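Local coordinates for protein ricin B lectin (Clostridium thermocellum, PDB 3VSF) that acts as an exo-beta-1,3-galactanase, pairing a glycoside hydrolase family 43 catalytic module with a galactose-binding beta-trefoil module of the ricin B type, at residues I117-V122 / R286-F291; K121-A126 / P216-I221; S165-Q170 / G181-D186; E205-H210 / G231-A236; S223-L228 / D268-W273. All blocks are in the same frame, centred on the assembly; numbering follows the deposited sequence.

Contact 1. Residues I117-V122 / R286-F291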
# COMPACT_ATOMS: atom_id res chain seq x y z
N ILE A 117 -5.38 15.37 -16.92
CA ILE A 117 -5.33 15.59 -15.48
C ILE A 117 -5.22 14.26 -14.74
O ILE A 117 -6.02 13.35 -14.95
CB ILE A 117 -6.55 16.37 -14.97
CG1 ILE A 117 -6.38 17.86 -15.25
CG2 ILE A 117 -6.74 16.14 -13.48
CD1 ILE A 117 -7.32 18.74 -14.46
N GLU A 118 -4.21 14.15 -13.88
CA GLU A 118 -3.96 12.92 -13.16
C GLU A 118 -3.46 13.17 -11.74
O GLU A 118 -2.87 14.21 -11.46
CB GLU A 118 -2.98 12.03 -13.93
CG GLU A 118 -1.65 12.70 -14.26
CD GLU A 118 -0.87 11.94 -15.31
OE1 GLU A 118 0.38 11.94 -15.24
OE2 GLU A 118 -1.49 11.34 -16.21
N ARG A 119 -3.71 12.21 -10.86
CA ARG A 119 -3.32 12.31 -9.46
C ARG A 119 -3.89 13.54 -8.77
O ARG A 119 -3.15 14.34 -8.20
CB ARG A 119 -1.80 12.28 -9.32
CG ARG A 119 -1.17 11.02 -9.89
CD ARG A 119 0.31 10.93 -9.55
NE ARG A 119 0.86 9.64 -9.94
CZ ARG A 119 0.72 8.52 -9.24
NH1 ARG A 119 0.04 8.54 -8.09
NH2 ARG A 119 1.25 7.39 -9.67
N PRO A 120 -5.22 13.70 -8.81
CA PRO A 120 -5.88 14.81 -8.12
C PRO A 120 -6.01 14.52 -6.62
O PRO A 120 -6.48 13.45 -6.24
CB PRO A 120 -7.26 14.85 -8.77
CG PRO A 120 -7.52 13.44 -9.16
CD PRO A 120 -6.19 12.87 -9.55
N LYS A 121 -5.60 15.47 -5.79
CA LYS A 121 -5.68 15.31 -4.34
C LYS A 121 -6.48 16.45 -3.72
O LYS A 121 -6.48 17.57 -4.23
CB LYS A 121 -4.29 15.25 -3.73
CG LYS A 121 -3.40 14.16 -4.31
CD LYS A 121 -4.01 12.79 -4.12
CE LYS A 121 -3.12 11.70 -4.70
NZ LYS A 121 -2.93 11.85 -6.17
N VAL A 122 -7.16 16.17 -2.62
CA VAL A 122 -7.96 17.17 -1.93
C VAL A 122 -7.55 17.32 -0.47
O VAL A 122 -7.39 16.33 0.25
CB VAL A 122 -9.47 16.85 -2.00
CG1 VAL A 122 -10.25 17.73 -1.04
CG2 VAL A 122 -9.98 17.02 -3.42
N ARG A 286 2.14 -5.52 -7.89
CA ARG A 286 1.51 -5.10 -9.14
C ARG A 286 0.64 -3.86 -8.96
O ARG A 286 -0.53 -3.86 -9.34
CB ARG A 286 0.69 -6.24 -9.75
CG ARG A 286 1.52 -7.39 -10.28
CD ARG A 286 0.80 -8.12 -11.40
NE ARG A 286 -0.42 -8.79 -10.93
CZ ARG A 286 -1.43 -9.11 -11.72
NH1 ARG A 286 -1.39 -8.82 -13.02
NH2 ARG A 286 -2.50 -9.72 -11.22
N SER A 287 1.22 -2.81 -8.39
CA SER A 287 0.50 -1.56 -8.21
C SER A 287 1.47 -0.39 -8.05
O SER A 287 2.67 -0.58 -7.90
CB SER A 287 -0.41 -1.63 -6.98
OG SER A 287 0.33 -1.45 -5.79
N GLN A 288 0.92 0.82 -8.10
CA GLN A 288 1.70 2.03 -7.86
C GLN A 288 1.02 2.86 -6.78
O GLN A 288 -0.18 3.12 -6.87
CB GLN A 288 1.84 2.84 -9.15
CG GLN A 288 2.80 4.02 -9.04
CD GLN A 288 2.88 4.83 -10.32
OE1 GLN A 288 2.04 4.69 -11.21
NE2 GLN A 288 3.90 5.67 -10.42
N PRO A 289 1.79 3.26 -5.76
CA PRO A 289 1.23 4.04 -4.64
C PRO A 289 0.58 5.32 -5.13
O PRO A 289 1.09 5.96 -6.05
CB PRO A 289 2.47 4.37 -3.79
CG PRO A 289 3.63 4.19 -4.71
CD PRO A 289 3.24 3.08 -5.63
N THR A 290 -0.55 5.69 -4.54
CA THR A 290 -1.26 6.89 -4.94
C THR A 290 -1.57 7.80 -3.75
O THR A 290 -1.55 9.02 -3.88
CB THR A 290 -2.56 6.56 -5.71
OG1 THR A 290 -3.11 7.76 -6.27
CG2 THR A 290 -3.59 5.93 -4.78
N PHE A 291 -1.86 7.20 -2.60
CA PHE A 291 -2.19 7.98 -1.41
C PHE A 291 -2.25 7.13 -0.15
O PHE A 291 -2.56 5.94 -0.20
CB PHE A 291 -3.51 8.72 -1.61
CG PHE A 291 -3.73 9.83 -0.64
CD1 PHE A 291 -3.00 11.00 -0.73
CD2 PHE A 291 -4.68 9.72 0.37
CE1 PHE A 291 -3.20 12.03 0.17
CE2 PHE A 291 -4.88 10.74 1.27
CZ PHE A 291 -4.14 11.90 1.17

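Contact 2. Residues K121-A126 / P216-I221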
# COMPACT_ATOMS: atom_id res chain seq x y z
N LYS A 121 -5.60 15.47 -5.79
CA LYS A 121 -5.68 15.31 -4.34
C LYS A 121 -6.48 16.45 -3.72
O LYS A 121 -6.48 17.57 -4.23
CB LYS A 121 -4.29 15.25 -3.73
CG LYS A 121 -3.40 14.16 -4.31
CD LYS A 121 -4.01 12.79 -4.12
CE LYS A 121 -3.12 11.70 -4.70
NZ LYS A 121 -2.93 11.85 -6.17
N VAL A 122 -7.16 16.17 -2.62
CA VAL A 122 -7.96 17.17 -1.93
C VAL A 122 -7.55 17.32 -0.47
O VAL A 122 -7.39 16.33 0.25
CB VAL A 122 -9.47 16.85 -2.00
CG1 VAL A 122 -10.25 17.73 -1.04
CG2 VAL A 122 -9.98 17.02 -3.42
N MET A 123 -7.38 18.57 -0.04
CA MET A 123 -7.01 18.87 1.34
C MET A 123 -8.00 19.87 1.93
O MET A 123 -8.59 20.67 1.20
CB MET A 123 -5.59 19.41 1.41
CG MET A 123 -5.36 20.66 0.57
SD MET A 123 -3.62 21.08 0.37
CE MET A 123 -3.10 21.24 2.08
N TYR A 124 -8.17 19.84 3.25
CA TYR A 124 -9.09 20.75 3.91
C TYR A 124 -8.38 21.85 4.69
O TYR A 124 -7.33 21.62 5.30
CB TYR A 124 -10.04 19.99 4.84
CG TYR A 124 -10.89 20.89 5.71
CD1 TYR A 124 -10.55 21.11 7.04
CD2 TYR A 124 -12.01 21.53 5.20
CE1 TYR A 124 -11.32 21.94 7.84
CE2 TYR A 124 -12.78 22.36 6.00
CZ TYR A 124 -12.43 22.56 7.32
OH TYR A 124 -13.20 23.38 8.11
N ASN A 125 -8.95 23.05 4.66
CA ASN A 125 -8.40 24.19 5.38
C ASN A 125 -9.29 24.58 6.56
O ASN A 125 -10.45 24.93 6.38
CB ASN A 125 -8.23 25.38 4.44
CG ASN A 125 -7.48 26.53 5.07
OD1 ASN A 125 -7.50 26.72 6.29
ND2 ASN A 125 -6.80 27.32 4.24
N ALA A 126 -8.73 24.51 7.77
CA ALA A 126 -9.48 24.84 8.98
C ALA A 126 -9.80 26.33 9.03
O ALA A 126 -10.92 26.73 9.37
CB ALA A 126 -8.70 24.42 10.21
N PRO A 216 -1.38 30.31 3.61
CA PRO A 216 -2.45 29.96 4.55
C PRO A 216 -3.74 29.48 3.87
O PRO A 216 -4.47 28.69 4.46
CB PRO A 216 -2.71 31.27 5.29
CG PRO A 216 -1.38 31.95 5.29
CD PRO A 216 -0.74 31.59 3.97
N ASP A 217 -4.00 29.96 2.66
CA ASP A 217 -5.24 29.61 1.96
C ASP A 217 -5.14 28.28 1.21
O ASP A 217 -6.14 27.79 0.68
CB ASP A 217 -5.66 30.74 1.01
CG ASP A 217 -4.58 31.11 0.02
OD1 ASP A 217 -3.86 30.20 -0.45
OD2 ASP A 217 -4.44 32.31 -0.30
N TYR A 218 -3.94 27.71 1.16
CA TYR A 218 -3.70 26.43 0.49
C TYR A 218 -3.78 26.52 -1.03
O TYR A 218 -3.41 25.58 -1.74
CB TYR A 218 -4.66 25.35 0.99
CG TYR A 218 -4.42 24.89 2.41
CD1 TYR A 218 -3.34 25.35 3.14
CD2 TYR A 218 -5.29 23.99 3.02
CE1 TYR A 218 -3.12 24.93 4.44
CE2 TYR A 218 -5.08 23.56 4.31
CZ TYR A 218 -3.99 24.03 5.02
OH TYR A 218 -3.79 23.60 6.31
N LYS A 219 -4.27 27.65 -1.54
CA LYS A 219 -4.51 27.80 -2.97
C LYS A 219 -3.29 28.29 -3.74
O LYS A 219 -3.28 28.29 -4.97
CB LYS A 219 -5.70 28.73 -3.21
CG LYS A 219 -7.05 28.11 -2.86
CD LYS A 219 -8.16 29.15 -2.86
CE LYS A 219 -7.98 30.15 -1.73
NZ LYS A 219 -9.10 31.12 -1.65
N ASN A 220 -2.26 28.71 -3.01
CA ASN A 220 -1.04 29.23 -3.64
C ASN A 220 0.23 28.67 -3.00
O ASN A 220 0.18 28.08 -1.92
CB ASN A 220 -1.03 30.76 -3.60
CG ASN A 220 -2.23 31.37 -4.30
OD1 ASN A 220 -2.71 30.85 -5.30
ND2 ASN A 220 -2.71 32.49 -3.77
N ILE A 221 1.36 28.87 -3.67
CA ILE A 221 2.64 28.40 -3.17
C ILE A 221 3.42 29.53 -2.50
O ILE A 221 3.74 30.54 -3.13
CB ILE A 221 3.50 27.78 -4.29
CG1 ILE A 221 2.83 26.50 -4.81
CG2 ILE A 221 4.90 27.48 -3.79
CD1 ILE A 221 3.63 25.79 -5.88

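Contact 3. Residues S165-Q170 / G181-D186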
# COMPACT_ATOMS: atom_id res chain seq x y z
N SER A 165 -3.70 26.94 -13.87
CA SER A 165 -2.61 25.98 -13.97
C SER A 165 -1.30 26.73 -14.14
O SER A 165 -1.26 27.78 -14.78
CB SER A 165 -2.84 25.03 -15.15
OG SER A 165 -2.93 25.74 -16.37
N PHE A 166 -0.23 26.21 -13.55
CA PHE A 166 1.03 26.93 -13.53
C PHE A 166 2.20 26.05 -13.10
O PHE A 166 2.01 25.03 -12.43
CB PHE A 166 0.93 28.11 -12.56
CG PHE A 166 0.77 27.70 -11.12
CD1 PHE A 166 1.86 27.70 -10.26
CD2 PHE A 166 -0.46 27.28 -10.64
CE1 PHE A 166 1.72 27.31 -8.94
CE2 PHE A 166 -0.60 26.89 -9.32
CZ PHE A 166 0.49 26.91 -8.47
N ARG A 167 3.40 26.45 -13.49
CA ARG A 167 4.62 25.82 -13.00
C ARG A 167 5.12 26.61 -11.80
O ARG A 167 5.42 27.79 -11.91
CB ARG A 167 5.68 25.78 -14.10
CG ARG A 167 5.27 24.96 -15.31
CD ARG A 167 6.10 25.32 -16.54
NE ARG A 167 7.48 24.86 -16.44
CZ ARG A 167 7.95 23.75 -17.01
NH1 ARG A 167 7.13 22.99 -17.73
NH2 ARG A 167 9.22 23.42 -16.88
N PRO A 168 5.19 25.95 -10.63
CA PRO A 168 5.58 26.60 -9.38
C PRO A 168 6.77 27.53 -9.55
O PRO A 168 7.69 27.22 -10.31
CB PRO A 168 5.97 25.42 -8.49
CG PRO A 168 5.10 24.31 -8.97
CD PRO A 168 4.96 24.50 -10.46
N MET A 169 6.75 28.66 -8.85
CA MET A 169 7.85 29.62 -8.90
C MET A 169 8.06 30.17 -10.31
O MET A 169 9.19 30.27 -10.78
CB MET A 169 9.14 28.99 -8.38
CG MET A 169 8.94 27.95 -7.28
SD MET A 169 8.45 28.65 -5.69
CE MET A 169 9.96 29.49 -5.21
N GLN A 170 6.96 30.51 -10.99
CA GLN A 170 7.04 31.04 -12.34
C GLN A 170 7.59 32.46 -12.36
O GLN A 170 8.35 32.83 -13.26
CB GLN A 170 5.67 31.01 -13.01
CG GLN A 170 5.51 29.91 -14.06
CD GLN A 170 4.14 29.93 -14.72
OE1 GLN A 170 3.27 30.71 -14.34
NE2 GLN A 170 3.95 29.06 -15.71
N GLY A 181 9.63 28.33 -14.60
CA GLY A 181 8.94 27.65 -13.52
C GLY A 181 9.33 26.19 -13.40
O GLY A 181 9.57 25.52 -14.41
N TYR A 182 9.40 25.69 -12.17
CA TYR A 182 9.75 24.30 -11.91
C TYR A 182 8.73 23.36 -12.54
O TYR A 182 7.52 23.61 -12.50
CB TYR A 182 9.81 24.05 -10.41
CG TYR A 182 10.96 24.73 -9.71
CD1 TYR A 182 12.23 24.75 -10.27
CD2 TYR A 182 10.79 25.36 -8.49
CE1 TYR A 182 13.29 25.37 -9.64
CE2 TYR A 182 11.84 25.99 -7.85
CZ TYR A 182 13.09 25.99 -8.43
OH TYR A 182 14.14 26.61 -7.79
N MET A 183 9.22 22.26 -13.13
CA MET A 183 8.33 21.23 -13.66
C MET A 183 7.56 20.59 -12.52
O MET A 183 8.05 20.49 -11.40
CB MET A 183 9.13 20.17 -14.42
CG MET A 183 9.92 20.72 -15.61
SD MET A 183 10.65 19.43 -16.63
CE MET A 183 9.18 18.65 -17.30
N SER A 184 6.34 20.15 -12.81
CA SER A 184 5.48 19.56 -11.78
C SER A 184 4.57 18.49 -12.37
O SER A 184 3.53 18.80 -12.96
CB SER A 184 4.65 20.64 -11.09
OG SER A 184 3.73 20.07 -10.17
N ARG A 185 4.96 17.23 -12.22
CA ARG A 185 4.16 16.11 -12.71
C ARG A 185 3.45 15.39 -11.58
O ARG A 185 2.54 15.94 -10.96
CB ARG A 185 5.02 15.14 -13.53
CG ARG A 185 5.56 15.74 -14.82
CD ARG A 185 5.90 14.66 -15.83
NE ARG A 185 6.15 15.21 -17.16
CZ ARG A 185 7.35 15.42 -17.68
NH1 ARG A 185 8.44 15.12 -16.98
NH2 ARG A 185 7.48 15.93 -18.90
N ASP A 186 3.85 14.15 -11.31
CA ASP A 186 3.26 13.38 -10.22
C ASP A 186 3.31 14.18 -8.92
O ASP A 186 4.37 14.66 -8.52
CB ASP A 186 3.97 12.04 -10.05
CG ASP A 186 3.68 11.07 -11.18
OD1 ASP A 186 3.34 11.54 -12.29
OD2 ASP A 186 3.78 9.85 -10.96

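Contact 4. Residues E205-H210 / G231-A236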
# COMPACT_ATOMS: atom_id res chain seq x y z
N GLU A 205 12.52 17.20 -14.63
CA GLU A 205 12.35 15.98 -15.42
C GLU A 205 12.14 14.75 -14.55
O GLU A 205 12.76 13.70 -14.77
CB GLU A 205 13.55 15.76 -16.35
CG GLU A 205 13.49 16.57 -17.63
CD GLU A 205 12.31 16.18 -18.51
OE1 GLU A 205 11.43 17.03 -18.73
OE2 GLU A 205 12.27 15.02 -18.97
N ASN A 206 11.25 14.87 -13.56
CA ASN A 206 10.93 13.77 -12.66
C ASN A 206 12.16 13.20 -11.94
O ASN A 206 12.09 12.13 -11.34
CB ASN A 206 10.20 12.65 -13.40
CG ASN A 206 8.91 13.13 -14.06
OD1 ASN A 206 8.34 14.14 -13.65
ND2 ASN A 206 8.46 12.40 -15.07
N MET A 207 13.27 13.93 -12.00
CA MET A 207 14.51 13.48 -11.37
C MET A 207 14.59 13.93 -9.92
O MET A 207 15.23 13.28 -9.09
CB MET A 207 15.72 13.98 -12.15
CG MET A 207 15.81 13.46 -13.58
SD MET A 207 16.04 11.68 -13.66
CE MET A 207 17.55 11.48 -12.71
N ASP A 208 13.95 15.06 -9.62
CA ASP A 208 13.98 15.61 -8.27
C ASP A 208 12.57 15.78 -7.72
O ASP A 208 11.62 16.01 -8.47
CB ASP A 208 14.71 16.95 -8.25
CG ASP A 208 16.10 16.87 -8.85
OD1 ASP A 208 16.68 15.76 -8.86
OD2 ASP A 208 16.62 17.91 -9.30
N LEU A 209 12.43 15.65 -6.40
CA LEU A 209 11.16 15.90 -5.74
C LEU A 209 11.17 17.28 -5.08
O LEU A 209 12.09 17.61 -4.33
CB LEU A 209 10.86 14.83 -4.69
CG LEU A 209 10.31 13.50 -5.20
CD1 LEU A 209 10.16 12.51 -4.05
CD2 LEU A 209 8.98 13.71 -5.90
N HIS A 210 10.16 18.08 -5.37
CA HIS A 210 10.04 19.40 -4.78
C HIS A 210 8.90 19.47 -3.77
O HIS A 210 7.76 19.15 -4.09
CB HIS A 210 9.85 20.47 -5.86
CG HIS A 210 11.12 20.87 -6.54
ND1 HIS A 210 11.16 21.83 -7.53
CD2 HIS A 210 12.40 20.45 -6.38
CE1 HIS A 210 12.41 21.97 -7.95
NE2 HIS A 210 13.18 21.15 -7.27
N GLY A 231 18.09 13.54 -8.21
CA GLY A 231 18.70 12.63 -9.16
C GLY A 231 18.34 11.18 -8.94
O GLY A 231 18.82 10.29 -9.65
N GLN A 232 17.48 10.92 -7.96
CA GLN A 232 17.09 9.55 -7.63
C GLN A 232 15.80 9.15 -8.34
O GLN A 232 15.42 7.98 -8.35
CB GLN A 232 16.97 9.38 -6.12
CG GLN A 232 18.28 9.60 -5.38
CD GLN A 232 18.14 9.56 -3.88
OE1 GLN A 232 17.05 9.34 -3.35
NE2 GLN A 232 19.24 9.77 -3.17
N GLN A 233 15.13 10.13 -8.94
CA GLN A 233 14.00 9.87 -9.83
C GLN A 233 12.87 9.09 -9.16
O GLN A 233 12.48 8.02 -9.62
CB GLN A 233 14.49 9.12 -11.08
CG GLN A 233 13.52 9.11 -12.25
CD GLN A 233 14.14 8.51 -13.50
OE1 GLN A 233 15.33 8.22 -13.54
NE2 GLN A 233 13.33 8.34 -14.53
N ARG A 234 12.34 9.64 -8.07
CA ARG A 234 11.22 9.02 -7.37
C ARG A 234 9.90 9.62 -7.81
O ARG A 234 9.79 10.83 -8.02
CB ARG A 234 11.39 9.17 -5.85
CG ARG A 234 12.70 8.61 -5.32
CD ARG A 234 12.92 7.18 -5.78
NE ARG A 234 11.86 6.29 -5.33
CZ ARG A 234 11.79 5.00 -5.65
NH1 ARG A 234 12.72 4.45 -6.41
NH2 ARG A 234 10.78 4.26 -5.20
N GLU A 235 8.88 8.78 -7.97
CA GLU A 235 7.58 9.22 -8.45
C GLU A 235 6.45 8.86 -7.48
O GLU A 235 6.70 8.33 -6.40
CB GLU A 235 7.29 8.62 -9.83
CG GLU A 235 8.42 8.80 -10.82
CD GLU A 235 8.87 10.24 -10.94
OE1 GLU A 235 7.99 11.13 -11.03
OE2 GLU A 235 10.09 10.49 -10.93
N ALA A 236 5.22 9.16 -7.89
CA ALA A 236 4.03 8.87 -7.09
C ALA A 236 4.26 9.05 -5.59
O ALA A 236 4.03 8.12 -4.81
CB ALA A 236 3.53 7.47 -7.39

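Contact 5. Residues S223-L228 / D268-W273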
# COMPACT_ATOMS: atom_id res chain seq x y z
N SER A 223 6.50 29.08 -0.63
CA SER A 223 7.94 28.90 -0.76
C SER A 223 8.32 27.48 -1.14
O SER A 223 7.47 26.58 -1.15
CB SER A 223 8.65 29.29 0.54
OG SER A 223 8.26 28.43 1.60
N LEU A 224 9.59 27.28 -1.46
CA LEU A 224 10.12 25.95 -1.76
C LEU A 224 10.73 25.38 -0.48
O LEU A 224 11.87 25.68 -0.14
CB LEU A 224 11.16 26.03 -2.87
CG LEU A 224 11.71 24.72 -3.45
CD1 LEU A 224 12.85 24.16 -2.61
CD2 LEU A 224 10.59 23.69 -3.63
N LYS A 225 9.96 24.55 0.21
CA LYS A 225 10.38 24.02 1.51
C LYS A 225 11.70 23.25 1.42
O LYS A 225 12.61 23.49 2.21
CB LYS A 225 9.29 23.14 2.12
CG LYS A 225 9.54 22.77 3.57
CD LYS A 225 9.72 24.01 4.42
CE LYS A 225 10.01 23.66 5.87
NZ LYS A 225 10.24 24.87 6.71
N ALA A 226 11.79 22.33 0.47
CA ALA A 226 13.00 21.52 0.31
C ALA A 226 13.01 20.69 -0.97
O ALA A 226 11.95 20.34 -1.50
CB ALA A 226 13.19 20.62 1.53
N LYS A 227 14.21 20.38 -1.45
CA LYS A 227 14.38 19.45 -2.55
C LYS A 227 14.74 18.08 -1.98
O LYS A 227 15.69 17.96 -1.20
CB LYS A 227 15.49 19.93 -3.49
CG LYS A 227 15.20 21.26 -4.18
CD LYS A 227 16.32 21.64 -5.13
CE LYS A 227 16.02 22.94 -5.86
NZ LYS A 227 17.09 23.30 -6.82
N LEU A 228 13.98 17.06 -2.36
CA LEU A 228 14.14 15.74 -1.76
C LEU A 228 14.53 14.67 -2.78
O LEU A 228 13.91 14.54 -3.83
CB LEU A 228 12.85 15.33 -1.05
CG LEU A 228 12.31 16.32 -0.02
CD1 LEU A 228 10.97 15.86 0.52
CD2 LEU A 228 13.31 16.52 1.10
N ASP A 268 12.11 16.36 10.56
CA ASP A 268 11.79 17.66 10.00
C ASP A 268 11.61 17.58 8.49
O ASP A 268 12.29 16.81 7.81
CB ASP A 268 12.89 18.67 10.34
CG ASP A 268 13.06 18.88 11.83
OD1 ASP A 268 12.04 18.85 12.55
OD2 ASP A 268 14.21 19.06 12.29
N LEU A 269 10.69 18.38 7.96
CA LEU A 269 10.42 18.41 6.53
C LEU A 269 11.57 19.04 5.74
O LEU A 269 11.86 18.63 4.62
CB LEU A 269 9.12 19.15 6.24
CG LEU A 269 7.82 18.47 6.68
CD1 LEU A 269 6.64 19.41 6.50
CD2 LEU A 269 7.61 17.19 5.89
N ALA A 270 12.20 20.04 6.34
CA ALA A 270 13.28 20.77 5.68
C ALA A 270 14.51 19.88 5.45
O ALA A 270 15.07 19.86 4.35
CB ALA A 270 13.67 21.99 6.49
N SER A 271 14.91 19.15 6.48
CA SER A 271 16.09 18.30 6.39
C SER A 271 16.02 17.14 7.38
O SER A 271 15.07 17.03 8.16
CB SER A 271 17.36 19.11 6.64
OG SER A 271 17.35 19.69 7.94
N GLY A 272 17.03 16.28 7.35
CA GLY A 272 17.10 15.15 8.26
C GLY A 272 16.48 13.89 7.69
O GLY A 272 16.28 12.91 8.40
N TRP A 273 16.17 13.92 6.40
CA TRP A 273 15.57 12.76 5.73
C TRP A 273 16.56 11.61 5.62
O TRP A 273 17.76 11.81 5.43
CB TRP A 273 15.04 13.15 4.35
CG TRP A 273 13.77 13.93 4.41
CD1 TRP A 273 13.64 15.29 4.45
CD2 TRP A 273 12.44 13.40 4.43
NE1 TRP A 273 12.31 15.64 4.49
CE2 TRP A 273 11.55 14.49 4.49
CE3 TRP A 273 11.91 12.10 4.42
CZ2 TRP A 273 10.17 14.33 4.53
CZ3 TRP A 273 10.53 11.95 4.45
CH2 TRP A 273 9.68 13.06 4.51

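Contact 1. Residues I117-V122 / R286-F291
Arg119 turns CG back beside its own backbone N (chi1 -59°) and then runs extended from CG to NE, which carries its guanidinium to Gln288 and Pro289; Gln288 stretches out to meet it. Arg119 and Gln288 belong to the first strands of different four-stranded blades in the five-bladed beta-propeller of family 43, and the short segments run 37° apart in direction near the middle of the propeller. Arg119 NH2 lies 3.1 Å from Gln288 CD, with the amide meeting the guanidinium edge and the two planes 83° apart, a poor geometry for bonding. NH1 of Arg119 gives only a weak hydrogen bond, 3.5 Å long, to Pro289 O. The main charge partner of the arginine is Asp186, which takes NE in a salt bridge, while the Gln288 amide is held by Trp310 and Ser251. Lys121 follows a bent course past the neighbouring backbone: its CE passes 3.2 Å from Thr290 O, and its NZ goes on to Gly60 O. Thr290 OG1 bonds in turn to Gly61 O. Thr290 and Phe291 form a classic beta bulge opposite Met306, and Phe291 CD1 lies 4.0 Å from Lys121 CD.

Contact 2. Residues K121-A126 / P216-I221
Asn125 meets Tyr218 and Pro216 where two neighbouring blades of the beta-propeller touch: it follows the first strand of one, and its partners lie in the loop joining strands 208-214 and 221-228 of the next, which contains an Asx turn at Asp217. Starting at CB, the asparagine packs 3.5 Å from Tyr218 CD2. CG, placed opposite the backbone N by a chi1 of -171°, continues past the same ring toward Pro216. There the branch divides. OD1 turns back to its own chain and accepts weak hydrogen bonds from the backbone N atoms of Ser127 and Thr128, whereas ND2 donates to Pro216 O at 2.7 Å, reaching a lone pair in the carbonyl plane although the N-H is bent away from straight. The same ND2 lies over one face of the Tyr218 ring, toward its rim, with the amide and ring planes 31° apart. Met123 covers the opposite face: its CE makes a CH-pi contact 3.8 Å from the centroid of the Tyr218 ring, and its sulfur adds an oblique Met-aromatic contact. The phenol is thus sandwiched between a methyl and an amide, and its OH bonds to Gly195 O. Asp217 OD1 accepts from Lys219 N at 2.8 Å, which makes the Asx turn, and also bonds to Thr215 OG1. At the ring edge, close to its plane, Tyr124 O lies 3.1 Å from Tyr218 CE2.

Contact 3. Residues S165-Q170 / G181-D186
Arg167 and Gly181 make the central polar link between these two segments. NE of Arg167 donates to Gly181 O at 3.0 Å, coming from above the carbonyl plane and not onto a lone pair, and NH2 adds a weak bond of 3.3 Å to the same Gly181 O, so one carbonyl receives two N-H groups from one guanidinium. A bend at chi3 (71°) folds the end of the arginine round to this oxygen. Beside it, Met183 runs alongside Arg167 in the same direction, its CA lying over one guanidinium face toward the rim. The backbone supplies a second link, Tyr182 N to Pro168 O at 3.0 Å. Carbon contacts accompany these bonds: Met169 CG lies 3.4 Å from Tyr182 CD2, the two side chains crossing at a slant, and Pro168 CD lies 3.9 Å from Ser184 CB. Farther out, Met183 N is taken by Asp176 OD1 and Ser184 OG pairs with Ser201 OG, two further bonds that hold segment 181-186 from outside, while His210 meets the Tyr182 ring edge to face. The whole contact belongs to the crossing between propeller blades: segment 165-170 leaves outer strand 161-166 of one, segment 181-186 leads into strand 187-191 of the next, and Pro168, Met169 and Tyr182 all pack on Tyr212 of strand 208-214.

Contact 4. Residues E205-H210 / G231-A236
The bent thioether of Met207 lies against the extended Gln233 chain, with Met207 SD 3.5 Å from Gln233 OE1. Met207 folds at chi2 (-65°) and again at chi3, which swings CE over the backbone of Gly231, 3.5 Å from Gly231 O. Asn206 and Glu235 instead meet at about a right angle, and Glu235 OE2 lies 3.3 Å from Asn206 CB. Met207 and Asp208 form a classic beta bulge facing Ala203, at the start of strand 208-214 in one blade of the propeller; segment 231-236 belongs to the connection that carries the chain from that blade to strand 237-241 of the next. Two hydrogen bonds join the bulge to this connection: Gln233 N donates to Met207 O at 3.2 Å, and Gly231 N reaches Asp208 OD1 at 2.7 Å, nearly along the C-O bond. Farther along, Leu209 passes Arg234 at an angle, its CD1 4.0 Å from Arg234 CB, while the arginine NE turns to Thr250 OG1.

Contact 5. Residues S223-L228 / D268-W273
Leu228 and Trp273 form the tightly packed end of this contact. Leu228 CD2 lies 3.6 Å from Trp273 CD1, approaching the indole obliquely, and its other methyl, CD1, sits 4.0 Å above one face of the ring toward the rim. Leu248 of strand 246-251 touches both side chains and adds to the apolar cluster. Two residues earlier in the strand, the buried methyl of Ala226 faces the backbone of the loop, with Ala226 CB 3.5 Å from Ala270 O. The outer side is looser: Lys225, bent at chi2 (56°), brings CE no closer than 4.1 Å to Ala270 CB, and that alanine is exposed to solvent. Lys225 and Ala226 together face Leu211 in a classic beta bulge, so two consecutive residues of the edge strand can both point toward the loop. In the beta-propeller the contact joins the outermost strand of one blade, 221-228, to the loop between strands 261-266 and 277-279 of the next. No hydrogen bond crosses it. Trp273 NE1 donates to Leu269 O at 3.0 Å in the plane of the ring; the two segments therefore meet through van der Waals packing, against a tryptophan whose indole N-H is bonded within its own loop, which would restrict its rotation.

Overall arrangement
All five contacts lie in the five-bladed propeller, away from the galactose-binding residues of the trefoil module. Contact 1 spans the propeller between the first strands of two blades and encloses contacts 3, 4 and 5 in sequence. Contact 2 starts from the same strand, 116-124, the two centres about 18 Å apart, and reaches the neighbouring blade. Contacts 3 and 4 involve successive blade-to-blade connections, their centres about 14 Å apart; Ala236 of contact 4 packs against contact 1. Contacts 4 and 5 use adjacent strands, 208-214 and 221-228, of one sheet. That blade takes part in contacts 2 to 5, which join it to the blades before and after it.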